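Local coordinates for protein putative TetR-family transcriptional regulator (Bordetella parapertussis 12822, PDB 3CCY) that probably acts as a DNA-binding transcriptional repressor of the TetR family, using an N-terminal helix-turn-helix domain to recognise its regulatory sequences, at residues Ile20-Tyr32 / Asp107-Leu119. Sequence-based numbering, arbitrary orientation. Where two conformers were deposited one is given.
Sequences IERAAAMFARQGY and DRHVVMLTCLDAL
Asp107 pushes its side chain, knob-into-hole, among Ala24, Ala25, Ala28 and Arg29. CB of Asp107 lies 4.1 Å from CB of Ala24. With CG anti to its own carbonyl carbon (chi1 -72°), the carboxylate runs on past Ala25, where OD2 of Asp107 comes within 3.5 Å of CB of Ala25, and reaches the Arg29 guanidinium. In a salt bridge, OD1 accepts hydrogen bonds from both terminal nitrogens of that arginine, which approach end-on and from the same face of the carboxylate plane: NH1 of Arg29 stands 2.8 Å from OD1 of Asp107 and meets it from above that plane, whereas NH2 arrives on the syn side, much closer to the plane. The guanidinium and carboxylate planes stand 44° apart. OD2 gets just a weak bond from NH2, but also accepts from a water that donates to Glu21 O as well, linking the carboxylate to the helix 15-29 backbone at Glu21, one turn before Ala25.

This crossing joins the two parts of a TetR-type regulator: helix 15-29 opens the DNA-binding domain, predicted to carry the helix-turn-helix, and helix 87-115 belongs to the C-terminal domain. The short axes pass 8.3 Å apart at 54°, an approach that the small side chains of Ala24 and Ala28 permit. Val111 directs CG2 onto Phe27 CB, 3.7 Å away, while its side chain also touches Leu62 of helix 58-81. On the flank nearer the start of helix 15-29, the extended Arg108 crosses Ile20 at about a right angle, NH1 meeting CG2. Beyond Gly31, Ala118 sets CB over one face of the Tyr32 ring, 3.7 Å from its centroid, in a CH-pi contact; Lys58 adds a cation-pi contact.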
# COMPACT_ATOMS: atom_id res chain seq x y z
N ILE A 20 -4.81 -22.08 10.10
CA ILE A 20 -4.29 -21.17 9.09
C ILE A 20 -5.36 -20.18 8.62
O ILE A 20 -5.09 -18.98 8.55
CB ILE A 20 -3.70 -21.95 7.87
CG1 ILE A 20 -2.44 -22.73 8.28
CG2 ILE A 20 -3.39 -21.01 6.71
CD1 ILE A 20 -1.20 -21.84 8.47
N GLU A 21 -6.55 -20.70 8.32
CA GLU A 21 -7.69 -19.90 7.85
C GLU A 21 -8.10 -18.86 8.89
O GLU A 21 -8.29 -17.68 8.57
CB GLU A 21 -8.88 -20.81 7.53
CG GLU A 21 -10.00 -20.19 6.66
CD GLU A 21 -11.10 -21.21 6.27
OE1 GLU A 21 -11.78 -20.97 5.24
OE2 GLU A 21 -11.28 -22.23 6.98
N ARG A 22 -8.22 -19.30 10.14
CA ARG A 22 -8.71 -18.46 11.22
C ARG A 22 -7.65 -17.43 11.66
O ARG A 22 -7.99 -16.27 11.95
CB ARG A 22 -9.21 -19.31 12.40
CG ARG A 22 -10.62 -18.94 12.87
CD ARG A 22 -11.71 -19.76 12.18
NE ARG A 22 -12.24 -20.81 13.07
CZ ARG A 22 -13.21 -21.67 12.76
NH1 ARG A 22 -13.79 -21.64 11.56
NH2 ARG A 22 -13.60 -22.57 13.65
N ALA A 23 -6.38 -17.85 11.69
CA ALA A 23 -5.24 -16.96 11.96
C ALA A 23 -5.09 -15.86 10.91
O ALA A 23 -4.86 -14.69 11.24
CB ALA A 23 -3.96 -17.76 12.04
N ALA A 24 -5.19 -16.25 9.64
CA ALA A 24 -5.11 -15.30 8.53
C ALA A 24 -6.13 -14.18 8.73
O ALA A 24 -5.79 -13.01 8.61
CB ALA A 24 -5.33 -16.01 7.20
N ALA A 25 -7.36 -14.54 9.07
CA ALA A 25 -8.40 -13.54 9.30
C ALA A 25 -8.04 -12.55 10.42
O ALA A 25 -8.19 -11.34 10.27
CB ALA A 25 -9.75 -14.20 9.56
N MSE A 26 -7.52 -13.05 11.54
CA MSE A 26 -7.14 -12.16 12.64
C MSE A 26 -5.92 -11.28 12.35
O MSE A 26 -5.94 -10.08 12.64
CB MSE A 26 -6.97 -12.94 13.93
CG MSE A 26 -8.30 -13.20 14.60
SE MSE A 26 -8.16 -14.20 16.24
CE MSE A 26 -7.76 -15.94 15.46
N PHE A 27 -4.87 -11.88 11.77
CA PHE A 27 -3.67 -11.14 11.39
C PHE A 27 -3.99 -9.99 10.43
O PHE A 27 -3.27 -8.98 10.40
CB PHE A 27 -2.64 -12.06 10.71
CG PHE A 27 -2.04 -13.13 11.61
CD1 PHE A 27 -2.15 -13.07 12.99
CD2 PHE A 27 -1.30 -14.16 11.04
CE1 PHE A 27 -1.58 -14.06 13.80
CE2 PHE A 27 -0.72 -15.15 11.83
CZ PHE A 27 -0.86 -15.10 13.21
N ALA A 28 -5.05 -10.17 9.63
CA ALA A 28 -5.47 -9.19 8.63
C ALA A 28 -6.41 -8.09 9.16
O ALA A 28 -6.43 -7.00 8.59
CB ALA A 28 -6.08 -9.88 7.39
N ARG A 29 -7.18 -8.36 10.22
CA ARG A 29 -7.93 -7.29 10.90
C ARG A 29 -7.02 -6.52 11.87
O ARG A 29 -6.57 -5.42 11.54
CB ARG A 29 -9.17 -7.79 11.67
CG ARG A 29 -10.02 -8.88 11.01
CD ARG A 29 -10.68 -8.43 9.71
NE ARG A 29 -11.30 -9.56 9.02
CZ ARG A 29 -10.66 -10.39 8.20
NH1 ARG A 29 -9.37 -10.21 7.94
NH2 ARG A 29 -11.32 -11.39 7.62
N GLN A 30 -6.74 -7.11 13.05
CA GLN A 30 -5.95 -6.44 14.10
C GLN A 30 -4.44 -6.51 13.93
O GLN A 30 -3.71 -5.70 14.53
CB GLN A 30 -6.33 -6.93 15.51
CG GLN A 30 -6.25 -8.43 15.73
CD GLN A 30 -7.63 -9.09 15.72
OE1 GLN A 30 -8.44 -8.86 14.82
NE2 GLN A 30 -7.89 -9.91 16.73
N GLY A 31 -3.96 -7.47 13.14
CA GLY A 31 -2.52 -7.62 12.89
C GLY A 31 -1.86 -8.74 13.67
O GLY A 31 -2.49 -9.40 14.51
N TYR A 32 -0.58 -8.94 13.40
CA TYR A 32 0.18 -10.04 13.98
C TYR A 32 0.46 -9.90 15.48
O TYR A 32 0.09 -10.78 16.26
CB TYR A 32 1.48 -10.27 13.19
CG TYR A 32 2.30 -11.44 13.68
CD1 TYR A 32 2.07 -12.73 13.19
CD2 TYR A 32 3.30 -11.26 14.64
CE1 TYR A 32 2.83 -13.81 13.64
CE2 TYR A 32 4.06 -12.33 15.09
CZ TYR A 32 3.82 -13.60 14.59
OH TYR A 32 4.57 -14.66 15.05
N ASP A 107 -7.69 -12.34 2.87
CA ASP A 107 -6.97 -12.41 4.13
C ASP A 107 -5.49 -12.76 3.98
O ASP A 107 -4.64 -12.06 4.52
CB ASP A 107 -7.63 -13.42 5.07
CG ASP A 107 -8.95 -12.94 5.61
OD1 ASP A 107 -9.20 -11.71 5.57
OD2 ASP A 107 -9.73 -13.80 6.08
N ARG A 108 -5.21 -13.88 3.32
CA ARG A 108 -3.82 -14.33 3.12
C ARG A 108 -3.05 -13.32 2.25
O ARG A 108 -1.88 -13.08 2.46
CB ARG A 108 -3.76 -15.75 2.52
CG ARG A 108 -4.02 -16.93 3.52
CD ARG A 108 -3.97 -18.26 2.77
NE ARG A 108 -4.40 -19.46 3.50
CZ ARG A 108 -5.66 -19.74 3.87
NH1 ARG A 108 -5.94 -20.86 4.51
NH2 ARG A 108 -6.65 -18.89 3.62
N HIS A 109 -3.75 -12.70 1.29
CA HIS A 109 -3.19 -11.63 0.44
C HIS A 109 -2.76 -10.41 1.29
O HIS A 109 -1.61 -9.99 1.28
CB HIS A 109 -4.25 -11.22 -0.58
CG HIS A 109 -3.72 -10.54 -1.81
ND1 HIS A 109 -3.62 -9.16 -1.90
CD2 HIS A 109 -3.32 -11.03 -3.00
CE1 HIS A 109 -3.16 -8.85 -3.11
NE2 HIS A 109 -2.99 -9.96 -3.80
N VAL A 110 -3.71 -9.87 2.05
CA VAL A 110 -3.40 -8.77 2.97
C VAL A 110 -2.20 -9.12 3.86
O VAL A 110 -1.26 -8.32 3.99
CB VAL A 110 -4.63 -8.36 3.84
CG1 VAL A 110 -4.25 -7.31 4.89
CG2 VAL A 110 -5.78 -7.87 2.97
N VAL A 111 -2.20 -10.33 4.44
CA VAL A 111 -1.11 -10.78 5.33
C VAL A 111 0.27 -10.79 4.59
O VAL A 111 1.29 -10.40 5.19
CB VAL A 111 -1.44 -12.13 6.07
CG1 VAL A 111 -0.25 -12.65 6.85
CG2 VAL A 111 -2.60 -11.94 7.06
N MSE A 112 0.29 -11.23 3.32
CA MSE A 112 1.51 -11.14 2.52
C MSE A 112 1.96 -9.68 2.43
O MSE A 112 3.07 -9.35 2.87
CB MSE A 112 1.30 -11.74 1.12
CG MSE A 112 2.59 -11.97 0.30
SE MSE A 112 3.90 -13.22 1.09
CE MSE A 112 4.98 -11.94 2.10
N LEU A 113 1.08 -8.82 1.92
CA LEU A 113 1.34 -7.38 1.73
C LEU A 113 1.62 -6.60 3.00
O LEU A 113 1.99 -5.43 2.93
CB LEU A 113 0.17 -6.72 0.97
CG LEU A 113 -0.15 -7.32 -0.41
CD1 LEU A 113 -1.33 -6.65 -1.10
CD2 LEU A 113 1.10 -7.31 -1.35
N THR A 114 1.48 -7.22 4.17
CA THR A 114 1.41 -6.46 5.43
C THR A 114 2.25 -7.00 6.60
O THR A 114 2.65 -6.23 7.48
CB THR A 114 -0.08 -6.30 5.88
OG1 THR A 114 -0.64 -5.12 5.27
CG2 THR A 114 -0.25 -6.21 7.41
N CYS A 115 2.51 -8.31 6.62
CA CYS A 115 3.01 -8.98 7.84
C CYS A 115 4.40 -9.61 7.75
O CYS A 115 4.88 -10.19 8.73
CB CYS A 115 2.01 -10.04 8.30
SG CYS A 115 0.62 -9.42 9.23
N LEU A 116 5.04 -9.50 6.60
CA LEU A 116 6.35 -10.09 6.37
C LEU A 116 7.41 -9.77 7.45
O LEU A 116 8.26 -10.61 7.76
CB LEU A 116 6.86 -9.73 4.97
CG LEU A 116 8.08 -10.47 4.44
CD1 LEU A 116 7.90 -11.98 4.52
CD2 LEU A 116 8.36 -10.06 3.02
N ASP A 117 7.35 -8.57 8.04
CA ASP A 117 8.36 -8.15 9.02
C ASP A 117 8.28 -8.88 10.36
O ASP A 117 9.27 -8.98 11.08
CB ASP A 117 8.37 -6.62 9.23
CG ASP A 117 7.00 -6.06 9.59
OD1 ASP A 117 6.03 -6.31 8.83
OD2 ASP A 117 6.90 -5.35 10.62
N ALA A 118 7.09 -9.40 10.67
CA ALA A 118 6.88 -10.12 11.93
C ALA A 118 7.75 -11.37 12.04
O ALA A 118 7.90 -11.93 13.13
CB ALA A 118 5.41 -10.47 12.08
N LEU A 119 8.32 -11.80 10.92
CA LEU A 119 9.19 -12.97 10.86
C LEU A 119 10.64 -12.65 11.26
O LEU A 119 11.01 -11.47 11.30
CB LEU A 119 9.12 -13.60 9.46
CG LEU A 119 7.80 -14.29 9.14
CD1 LEU A 119 7.82 -14.84 7.73
CD2 LEU A 119 7.50 -15.41 10.15
O HOH W 1 -9.24 -16.53 6.41